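Local coordinates for protein adhesin LabA (Helicobacter pylori, PDB 6GMM) that probably acts as a lectin-like outer-membrane adhesin that recognises LacdiNAc-bearing glycans of the gastric mucosa, at residues A38-L49 with F368-A378; T101-T109 with C326-L334. One frame throughout, in Å; residues are numbered along the deposited sequence.

Contact 1 of 2, residues A38-L49 with F368-A378; sequences ARGNLNASAKNL and FGDQAERIHNA
Leu-42 and Ala-378 meet at the close end of a helix-helix packing in the SabA-like, largely helical adhesin exodomain, where helices 32-50 and 369-386 cross obliquely, the N-to-C directions of their short segments 131° apart, with a closest axis approach of 9.3 Å. On the tight side, Ala-378 CB sits 3.7 Å from Leu-42 CG and touches both methyls of that leucine, while Ala-38 CB adds a small apolar neighbour. Ile-375 CG1, placed anti to its own carbonyl carbon (chi1 -76°), reaches Ser-45 OG, whose hydroxyl is hydrogen-bonded to Gln-297 of helix 287-311. At the other end the Phe-368 ring turns CZ to Leu-49 CG at 3.7 Å; Ser-45 O and Asn-48 CB lie at the ring edge, and Gln-371 CB of its own segment packs over one face. Beside them Gln-371 OE1 rests 3.4 Å from Asn-48 CB, the two amide planes nearly perpendicular at 88°.

The looser flank is polar and bridged by water. Arg-374 lays its extended aliphatic chain across the Asn-41 amide, with CD 3.4 Å from ND2. One water donates to both Asn-41 O and Gln-371 O; another accepts from Asn-41 ND2 at 2.8 Å and donates to Arg-374 O at 2.7 Å.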
loop_
_atom_site.group_PDB
_atom_site.type_symbol
_atom_site.label_atom_id
_atom_site.label_comp_id
_atom_site.label_asym_id
_atom_site.label_seq_id
_atom_site.Cartn_x
_atom_site.Cartn_y
_atom_site.Cartn_z
ATOM N N ALA A 38 -14.282 -4.606 -19.252
ATOM C CA ALA A 38 -13.334 -4.909 -18.158
ATOM C C ALA A 38 -11.881 -4.571 -18.519
ATOM O O ALA A 38 -11.152 -4.000 -17.699
ATOM C CB ALA A 38 -13.461 -6.357 -17.733
ATOM N N ARG A 39 -11.489 -4.857 -19.771
ATOM C CA ARG A 39 -10.139 -4.576 -20.259
ATOM C C ARG A 39 -9.904 -3.081 -20.338
ATOM O O ARG A 39 -8.859 -2.631 -19.889
ATOM C CB ARG A 39 -9.835 -5.309 -21.581
ATOM C CG ARG A 39 -9.683 -6.808 -21.380
ATOM C CD ARG A 39 -9.621 -7.539 -22.695
ATOM N NE ARG A 39 -8.264 -7.604 -23.229
ATOM C CZ ARG A 39 -7.968 -7.923 -24.485
ATOM N NH1 ARG A 39 -6.703 -7.965 -24.883
ATOM N NH2 ARG A 39 -8.936 -8.195 -25.355
ATOM N N GLY A 40 -10.902 -2.326 -20.811
ATOM C CA GLY A 40 -10.848 -0.867 -20.878
ATOM C C GLY A 40 -10.802 -0.264 -19.486
ATOM O O GLY A 40 -10.055 0.698 -19.248
ATOM N N ASN A 41 -11.548 -0.873 -18.524
ATOM C CA ASN A 41 -11.520 -0.428 -17.116
ATOM C C ASN A 41 -10.133 -0.601 -16.485
ATOM O O ASN A 41 -9.737 0.228 -15.673
ATOM C CB ASN A 41 -12.504 -1.216 -16.261
ATOM C CG ASN A 41 -13.948 -0.864 -16.398
ATOM O OD1 ASN A 41 -14.330 0.217 -16.862
ATOM N ND2 ASN A 41 -14.788 -1.780 -15.934
ATOM N N LEU A 42 -9.455 -1.739 -16.768
ATOM C CA LEU A 42 -8.140 -2.033 -16.198
ATOM C C LEU A 42 -7.093 -1.110 -16.763
ATOM O O LEU A 42 -6.251 -0.627 -16.008
ATOM C CB LEU A 42 -7.706 -3.487 -16.422
ATOM C CG LEU A 42 -8.339 -4.566 -15.564
ATOM C CD1 LEU A 42 -7.871 -5.966 -16.023
ATOM C CD2 LEU A 42 -8.025 -4.367 -14.101
ATOM N N ASN A 43 -7.138 -0.862 -18.081
ATOM C CA ASN A 43 -6.189 0.025 -18.772
ATOM C C ASN A 43 -6.299 1.445 -18.206
ATOM O O ASN A 43 -5.261 2.070 -17.929
ATOM C CB ASN A 43 -6.437 -0.014 -20.297
ATOM C CG ASN A 43 -5.585 0.945 -21.079
ATOM O OD1 ASN A 43 -5.981 2.098 -21.345
ATOM N ND2 ASN A 43 -4.386 0.497 -21.437
ATOM N N ALA A 44 -7.537 1.925 -17.965
ATOM C CA ALA A 44 -7.800 3.246 -17.380
ATOM C C ALA A 44 -7.301 3.319 -15.937
ATOM O O ALA A 44 -6.538 4.229 -15.626
ATOM C CB ALA A 44 -9.282 3.600 -17.454
ATOM N N SER A 45 -7.661 2.347 -15.070
ATOM C CA SER A 45 -7.149 2.371 -13.689
ATOM C C SER A 45 -5.640 2.091 -13.576
ATOM O O SER A 45 -5.017 2.555 -12.609
ATOM C CB SER A 45 -7.946 1.457 -12.767
ATOM O OG SER A 45 -7.994 0.127 -13.250
ATOM N N ALA A 46 -5.041 1.390 -14.560
ATOM C CA ALA A 46 -3.590 1.128 -14.575
ATOM C C ALA A 46 -2.901 2.460 -14.731
ATOM O O ALA A 46 -2.121 2.852 -13.862
ATOM C CB ALA A 46 -3.219 0.228 -15.744
ATOM N N LYS A 47 -3.251 3.196 -15.805
ATOM C CA LYS A 47 -2.749 4.537 -16.104
ATOM C C LYS A 47 -3.019 5.457 -14.917
ATOM O O LYS A 47 -2.171 6.257 -14.588
ATOM C CB LYS A 47 -3.430 5.103 -17.362
ATOM C CG LYS A 47 -2.986 4.475 -18.681
ATOM C CD LYS A 47 -3.909 4.915 -19.815
ATOM C CE LYS A 47 -3.274 4.841 -21.185
ATOM N NZ LYS A 47 -3.310 3.469 -21.754
ATOM N N ASN A 48 -4.168 5.320 -14.240
ATOM C CA ASN A 48 -4.449 6.161 -13.080
ATOM C C ASN A 48 -3.548 5.839 -11.883
ATOM O O ASN A 48 -3.276 6.734 -11.084
ATOM C CB ASN A 48 -5.920 6.111 -12.705
ATOM C CG ASN A 48 -6.705 7.229 -13.344
ATOM O OD1 ASN A 48 -6.947 8.273 -12.726
ATOM N ND2 ASN A 48 -7.085 7.056 -14.607
ATOM N N LEU A 49 -3.054 4.587 -11.773
ATOM C CA LEU A 49 -2.158 4.212 -10.669
ATOM C C LEU A 49 -0.684 4.554 -10.930
ATOM O O LEU A 49 -0.037 5.151 -10.086
ATOM C CB LEU A 49 -2.323 2.723 -10.311
ATOM C CG LEU A 49 -3.531 2.363 -9.446
ATOM C CD1 LEU A 49 -3.894 0.876 -9.590
ATOM C CD2 LEU A 49 -3.317 2.720 -7.973
ATOM N N PHE A 368 -10.873 6.576 -5.542
ATOM C CA PHE A 368 -10.612 5.379 -6.355
ATOM C C PHE A 368 -11.726 4.296 -6.244
ATOM O O PHE A 368 -11.576 3.200 -6.814
ATOM C CB PHE A 368 -9.247 4.783 -6.007
ATOM C CG PHE A 368 -8.519 4.228 -7.201
ATOM C CD1 PHE A 368 -7.981 5.075 -8.165
ATOM C CD2 PHE A 368 -8.313 2.863 -7.335
ATOM C CE1 PHE A 368 -7.270 4.561 -9.256
ATOM C CE2 PHE A 368 -7.602 2.348 -8.427
ATOM C CZ PHE A 368 -7.096 3.198 -9.387
ATOM N N GLY A 369 -12.809 4.639 -5.524
ATOM C CA GLY A 369 -13.963 3.797 -5.219
ATOM C C GLY A 369 -14.543 3.015 -6.380
ATOM O O GLY A 369 -14.549 1.776 -6.352
ATOM N N ASP A 370 -15.021 3.752 -7.412
ATOM C CA ASP A 370 -15.614 3.214 -8.646
ATOM C C ASP A 370 -14.634 2.235 -9.309
ATOM O O ASP A 370 -14.979 1.069 -9.539
ATOM C CB ASP A 370 -15.929 4.362 -9.636
ATOM C CG ASP A 370 -17.078 5.290 -9.271
ATOM O OD1 ASP A 370 -17.778 5.011 -8.264
ATOM O OD2 ASP A 370 -17.305 6.279 -10.018
ATOM N N GLN A 371 -13.400 2.716 -9.561
ATOM C CA GLN A 371 -12.300 1.989 -10.183
ATOM C C GLN A 371 -11.964 0.696 -9.454
ATOM O O GLN A 371 -11.641 -0.300 -10.099
ATOM C CB GLN A 371 -11.040 2.895 -10.248
ATOM C CG GLN A 371 -11.069 3.821 -11.457
ATOM C CD GLN A 371 -9.992 4.867 -11.465
ATOM O OE1 GLN A 371 -9.075 4.844 -12.293
ATOM N NE2 GLN A 371 -10.135 5.859 -10.604
ATOM N N ALA A 372 -12.023 0.725 -8.105
ATOM C CA ALA A 372 -11.668 -0.417 -7.264
ATOM C C ALA A 372 -12.633 -1.558 -7.469
ATOM O O ALA A 372 -12.184 -2.693 -7.591
ATOM C CB ALA A 372 -11.609 -0.014 -5.800
ATOM N N GLU A 373 -13.949 -1.260 -7.537
ATOM C CA GLU A 373 -15.004 -2.246 -7.775
ATOM C C GLU A 373 -14.802 -2.912 -9.152
ATOM O O GLU A 373 -14.819 -4.136 -9.228
ATOM C CB GLU A 373 -16.395 -1.582 -7.699
ATOM N N ARG A 374 -14.544 -2.108 -10.215
ATOM C CA ARG A 374 -14.309 -2.594 -11.582
ATOM C C ARG A 374 -13.078 -3.510 -11.657
ATOM O O ARG A 374 -13.042 -4.417 -12.469
ATOM C CB ARG A 374 -14.151 -1.411 -12.542
ATOM C CG ARG A 374 -15.430 -0.568 -12.661
ATOM C CD ARG A 374 -15.221 0.632 -13.560
ATOM N NE ARG A 374 -16.297 1.619 -13.459
ATOM C CZ ARG A 374 -16.096 2.923 -13.280
ATOM N NH1 ARG A 374 -17.125 3.756 -13.202
ATOM N NH2 ARG A 374 -14.860 3.404 -13.176
ATOM N N ILE A 375 -12.077 -3.274 -10.796
ATOM C CA ILE A 375 -10.843 -4.078 -10.711
ATOM C C ILE A 375 -11.191 -5.484 -10.212
ATOM O O ILE A 375 -10.754 -6.473 -10.804
ATOM C CB ILE A 375 -9.762 -3.357 -9.823
ATOM C CG1 ILE A 375 -9.109 -2.188 -10.585
ATOM C CG2 ILE A 375 -8.700 -4.333 -9.251
ATOM C CD1 ILE A 375 -8.314 -1.197 -9.701
ATOM N N HIS A 376 -11.988 -5.569 -9.131
ATOM C CA HIS A 376 -12.381 -6.853 -8.564
ATOM C C HIS A 376 -13.186 -7.629 -9.595
ATOM O O HIS A 376 -12.855 -8.784 -9.908
ATOM C CB HIS A 376 -13.120 -6.647 -7.227
ATOM C CG HIS A 376 -12.298 -5.860 -6.233
ATOM N ND1 HIS A 376 -10.979 -6.194 -5.958
ATOM C CD2 HIS A 376 -12.633 -4.781 -5.484
ATOM C CE1 HIS A 376 -10.559 -5.310 -5.059
ATOM N NE2 HIS A 376 -11.508 -4.431 -4.759
ATOM N N ASN A 377 -14.172 -6.955 -10.212
ATOM C CA ASN A 377 -14.988 -7.592 -11.256
ATOM C C ASN A 377 -14.116 -8.063 -12.445
ATOM O O ASN A 377 -14.271 -9.203 -12.883
ATOM C CB ASN A 377 -16.117 -6.660 -11.704
ATOM C CG ASN A 377 -17.145 -6.369 -10.619
ATOM O OD1 ASN A 377 -17.474 -7.218 -9.776
ATOM N ND2 ASN A 377 -17.702 -5.165 -10.630
ATOM N N ALA A 378 -13.136 -7.226 -12.891
ATOM C CA ALA A 378 -12.240 -7.576 -14.002
ATOM C C ALA A 378 -11.383 -8.796 -13.669
ATOM O O ALA A 378 -11.161 -9.638 -14.534
ATOM C CB ALA A 378 -11.362 -6.388 -14.376
HETATM O O HOH W 1 -10.843 -0.066 -13.099
HETATM O O HOH W 2 -11.913 2.018 -14.279
HETATM O O HOH W 3 -14.219 -4.334 -14.926
#

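Contact 2 of 2, residues T101-T109 with C326-L334; sequences TPSNQWGGT and CHEVQNGHL
Ser-103 and Glu-328 make the direct hydrogen bonds between loop 101-109, the connection of a two-stranded antiparallel hairpin, and the short helical turn 327-330. Ser-103 N donates to Glu-328 OE2 over 2.8 Å in an almost straight bond (176°), meeting the oxygen nearly along its C-O direction; Ser-103 OG adds a weak bond to the same atom. The glutamate bends at chi2 (-79°), which brings its carboxylate back to the loop. Its other oxygen, OE1, accepts from His-333 ND1 at 3.3 Å: OE1 lies in the plane of the imidazole, whereas ND1 approaches from above the carboxylate plane. The two arms of the carboxylate therefore tie the loop and the histidine together.

The imidazoles take part in CH-pi and edge contacts. Gln-105 CA lies over the centre of one face of the His-327 ring, a CH-pi contact 3.8 Å from the centroid, while Ser-103 O is at the edge. Thr-109 CG2 approaches the edge of the His-333 ring.

Bonds within each segment shape the surfaces that meet. Asn-104 OD1 accepts from Trp-106 N in an Asx turn and also from Gly-108 N. Asn-331 ND2 bonds to His-327 O and lies 3.5 Å from Gly-107 CA.

The loop, which links strands 96-98 and 111-113, rests through Pro-102 on Trp-73 of helix 57-76 and Tyr-138 of helix 128-145, while Glu-328 touches Gln-74 of helix 57-76.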
loop_
_atom_site.group_PDB
_atom_site.type_symbol
_atom_site.label_atom_id
_atom_site.label_comp_id
_atom_site.label_asym_id
_atom_site.label_seq_id
_atom_site.Cartn_x
_atom_site.Cartn_y
_atom_site.Cartn_z
ATOM N N THR A 101 21.677 19.782 7.449
ATOM C CA THR A 101 20.981 18.852 8.328
ATOM C C THR A 101 19.633 19.457 8.823
ATOM O O THR A 101 19.393 20.661 8.633
ATOM C CB THR A 101 21.889 18.412 9.503
ATOM O OG1 THR A 101 22.137 19.519 10.374
ATOM C CG2 THR A 101 23.179 17.750 9.035
ATOM N N PRO A 102 18.740 18.641 9.451
ATOM C CA PRO A 102 17.485 19.217 9.952
ATOM C C PRO A 102 17.730 20.375 10.910
ATOM O O PRO A 102 18.586 20.291 11.776
ATOM C CB PRO A 102 16.821 18.052 10.700
ATOM C CG PRO A 102 17.469 16.823 10.185
ATOM C CD PRO A 102 18.837 17.187 9.750
ATOM N N SER A 103 16.994 21.463 10.723
ATOM C CA SER A 103 17.009 22.640 11.582
ATOM C C SER A 103 16.925 22.215 13.072
ATOM O O SER A 103 16.056 21.398 13.447
ATOM C CB SER A 103 15.797 23.510 11.260
ATOM O OG SER A 103 16.041 24.373 10.163
ATOM N N ASN A 104 17.826 22.752 13.906
ATOM C CA ASN A 104 17.806 22.451 15.335
ATOM C C ASN A 104 16.892 23.444 16.064
ATOM O O ASN A 104 16.220 24.240 15.396
ATOM C CB ASN A 104 19.226 22.326 15.932
ATOM C CG ASN A 104 20.066 23.586 15.945
ATOM O OD1 ASN A 104 19.577 24.698 16.131
ATOM N ND2 ASN A 104 21.377 23.422 15.846
ATOM N N GLN A 105 16.864 23.410 17.414
ATOM C CA GLN A 105 15.981 24.273 18.192
ATOM C C GLN A 105 16.323 25.775 18.051
ATOM O O GLN A 105 15.465 26.601 18.378
ATOM C CB GLN A 105 15.863 23.826 19.667
ATOM C CG GLN A 105 17.126 23.907 20.514
ATOM C CD GLN A 105 18.043 22.702 20.418
ATOM O OE1 GLN A 105 18.600 22.369 19.352
ATOM N NE2 GLN A 105 18.292 22.077 21.569
ATOM N N TRP A 106 17.520 26.115 17.472
ATOM C CA TRP A 106 18.017 27.491 17.240
ATOM C C TRP A 106 18.066 27.901 15.759
ATOM O O TRP A 106 18.210 29.086 15.452
ATOM C CB TRP A 106 19.388 27.703 17.899
ATOM C CG TRP A 106 19.476 27.134 19.277
ATOM C CD1 TRP A 106 20.290 26.124 19.693
ATOM C CD2 TRP A 106 18.653 27.481 20.400
ATOM N NE1 TRP A 106 20.054 25.843 21.019
ATOM C CE2 TRP A 106 19.045 26.656 21.475
ATOM C CE3 TRP A 106 17.606 28.401 20.595
ATOM C CZ2 TRP A 106 18.431 26.724 22.735
ATOM C CZ3 TRP A 106 17.005 28.478 21.843
ATOM C CH2 TRP A 106 17.421 27.653 22.899
ATOM N N GLY A 107 17.910 26.938 14.861
ATOM C CA GLY A 107 17.912 27.196 13.426
ATOM C C GLY A 107 19.195 26.789 12.736
ATOM O O GLY A 107 19.385 27.086 11.553
ATOM N N GLY A 108 20.080 26.131 13.477
ATOM C CA GLY A 108 21.337 25.647 12.935
ATOM C C GLY A 108 21.116 24.473 12.015
ATOM O O GLY A 108 20.323 23.589 12.346
ATOM N N THR A 109 21.748 24.502 10.816
ATOM C CA THR A 109 21.665 23.442 9.783
ATOM C C THR A 109 23.039 22.767 9.542
ATOM O O THR A 109 23.191 22.021 8.594
ATOM C CB THR A 109 21.050 23.978 8.470
ATOM O OG1 THR A 109 21.871 25.020 7.929
ATOM C CG2 THR A 109 19.601 24.451 8.635
ATOM N N CYS A 326 7.226 21.475 13.751
ATOM C CA CYS A 326 8.663 21.150 13.820
ATOM C C CYS A 326 9.554 22.369 13.615
ATOM O O CYS A 326 9.089 23.421 13.178
ATOM C CB CYS A 326 8.999 20.072 12.799
ATOM S SG CYS A 326 8.767 20.612 11.082
ATOM N N HIS A 327 10.851 22.203 13.873
ATOM C CA HIS A 327 11.836 23.272 13.739
ATOM C C HIS A 327 12.022 23.752 12.280
ATOM O O HIS A 327 12.311 24.932 12.091
ATOM C CB HIS A 327 13.177 22.882 14.412
ATOM C CG HIS A 327 13.060 22.568 15.883
ATOM N ND1 HIS A 327 12.302 23.364 16.746
ATOM C CD2 HIS A 327 13.640 21.576 16.604
ATOM C CE1 HIS A 327 12.440 22.825 17.952
ATOM N NE2 HIS A 327 13.241 21.753 17.921
ATOM N N GLU A 328 11.805 22.871 11.268
ATOM C CA GLU A 328 11.899 23.212 9.842
ATOM C C GLU A 328 10.875 24.292 9.459
ATOM O O GLU A 328 11.251 25.261 8.809
ATOM C CB GLU A 328 11.713 21.968 8.957
ATOM C CG GLU A 328 12.926 21.055 8.968
ATOM C CD GLU A 328 14.081 21.499 8.095
ATOM O OE1 GLU A 328 13.856 21.777 6.896
ATOM O OE2 GLU A 328 15.220 21.540 8.604
ATOM N N VAL A 329 9.596 24.137 9.876
ATOM C CA VAL A 329 8.550 25.143 9.626
ATOM C C VAL A 329 8.800 26.390 10.475
ATOM O O VAL A 329 8.628 27.509 9.977
ATOM C CB VAL A 329 7.077 24.643 9.742
ATOM C CG1 VAL A 329 6.690 23.805 8.544
ATOM C CG2 VAL A 329 6.820 23.869 11.029
ATOM N N GLN A 330 9.250 26.190 11.745
ATOM C CA GLN A 330 9.555 27.250 12.721
ATOM C C GLN A 330 10.575 28.236 12.151
ATOM O O GLN A 330 10.479 29.442 12.388
ATOM C CB GLN A 330 10.042 26.605 14.032
ATOM C CG GLN A 330 10.301 27.565 15.185
ATOM C CD GLN A 330 11.002 26.903 16.349
ATOM O OE1 GLN A 330 12.237 26.801 16.394
ATOM N NE2 GLN A 330 10.231 26.479 17.340
ATOM N N ASN A 331 11.530 27.716 11.367
ATOM C CA ASN A 331 12.565 28.499 10.710
ATOM C C ASN A 331 12.233 28.917 9.258
ATOM O O ASN A 331 13.059 29.562 8.604
ATOM C CB ASN A 331 13.894 27.775 10.801
ATOM C CG ASN A 331 14.499 27.959 12.165
ATOM O OD1 ASN A 331 14.902 29.066 12.533
ATOM N ND2 ASN A 331 14.489 26.907 12.979
ATOM N N GLY A 332 11.021 28.615 8.796
ATOM C CA GLY A 332 10.558 29.041 7.475
ATOM C C GLY A 332 11.042 28.230 6.290
ATOM O O GLY A 332 11.055 28.732 5.160
ATOM N N HIS A 333 11.408 26.967 6.522
ATOM C CA HIS A 333 11.806 26.086 5.435
ATOM C C HIS A 333 10.554 25.399 4.864
ATOM O O HIS A 333 9.998 24.503 5.495
ATOM C CB HIS A 333 12.815 25.043 5.920
ATOM C CG HIS A 333 14.110 25.620 6.386
ATOM N ND1 HIS A 333 15.108 24.812 6.889
ATOM C CD2 HIS A 333 14.535 26.907 6.394
ATOM C CE1 HIS A 333 16.097 25.627 7.208
ATOM N NE2 HIS A 333 15.797 26.900 6.932
ATOM N N LEU A 334 10.091 25.858 3.701
ATOM C CA LEU A 334 8.932 25.301 2.987
ATOM C C LEU A 334 9.316 25.096 1.517
ATOM O O LEU A 334 10.449 25.393 1.124
ATOM C CB LEU A 334 7.717 26.258 3.068
ATOM C CG LEU A 334 7.034 26.480 4.419
ATOM C CD1 LEU A 334 5.835 27.373 4.268
ATOM C CD2 LEU A 334 6.613 25.187 5.057
HETATM O O HOH W 4 17.864 22.002 6.720
#

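Overall arrangement
The two contacts lie on opposite sides of the chain's centre, with their own centres 43 Å apart and nearest atoms about 25 Å apart, so they do not touch. In sequence, both segments of contact 2 fall between those of contact 1, and each contact joins an early part of the chain to a late one. The centre of contact 1, between two helices, is about 16 Å from the chain centre and that of contact 2 about 31 Å; the latter joins a loop to a short helical turn beside the disulfide Cys-326 to Cys-351. Helix 57-76 is a shared neighbour: its Pro-57 touches Leu-49 and Phe-368, and its Gln-74 meets Pro-102 and Glu-328.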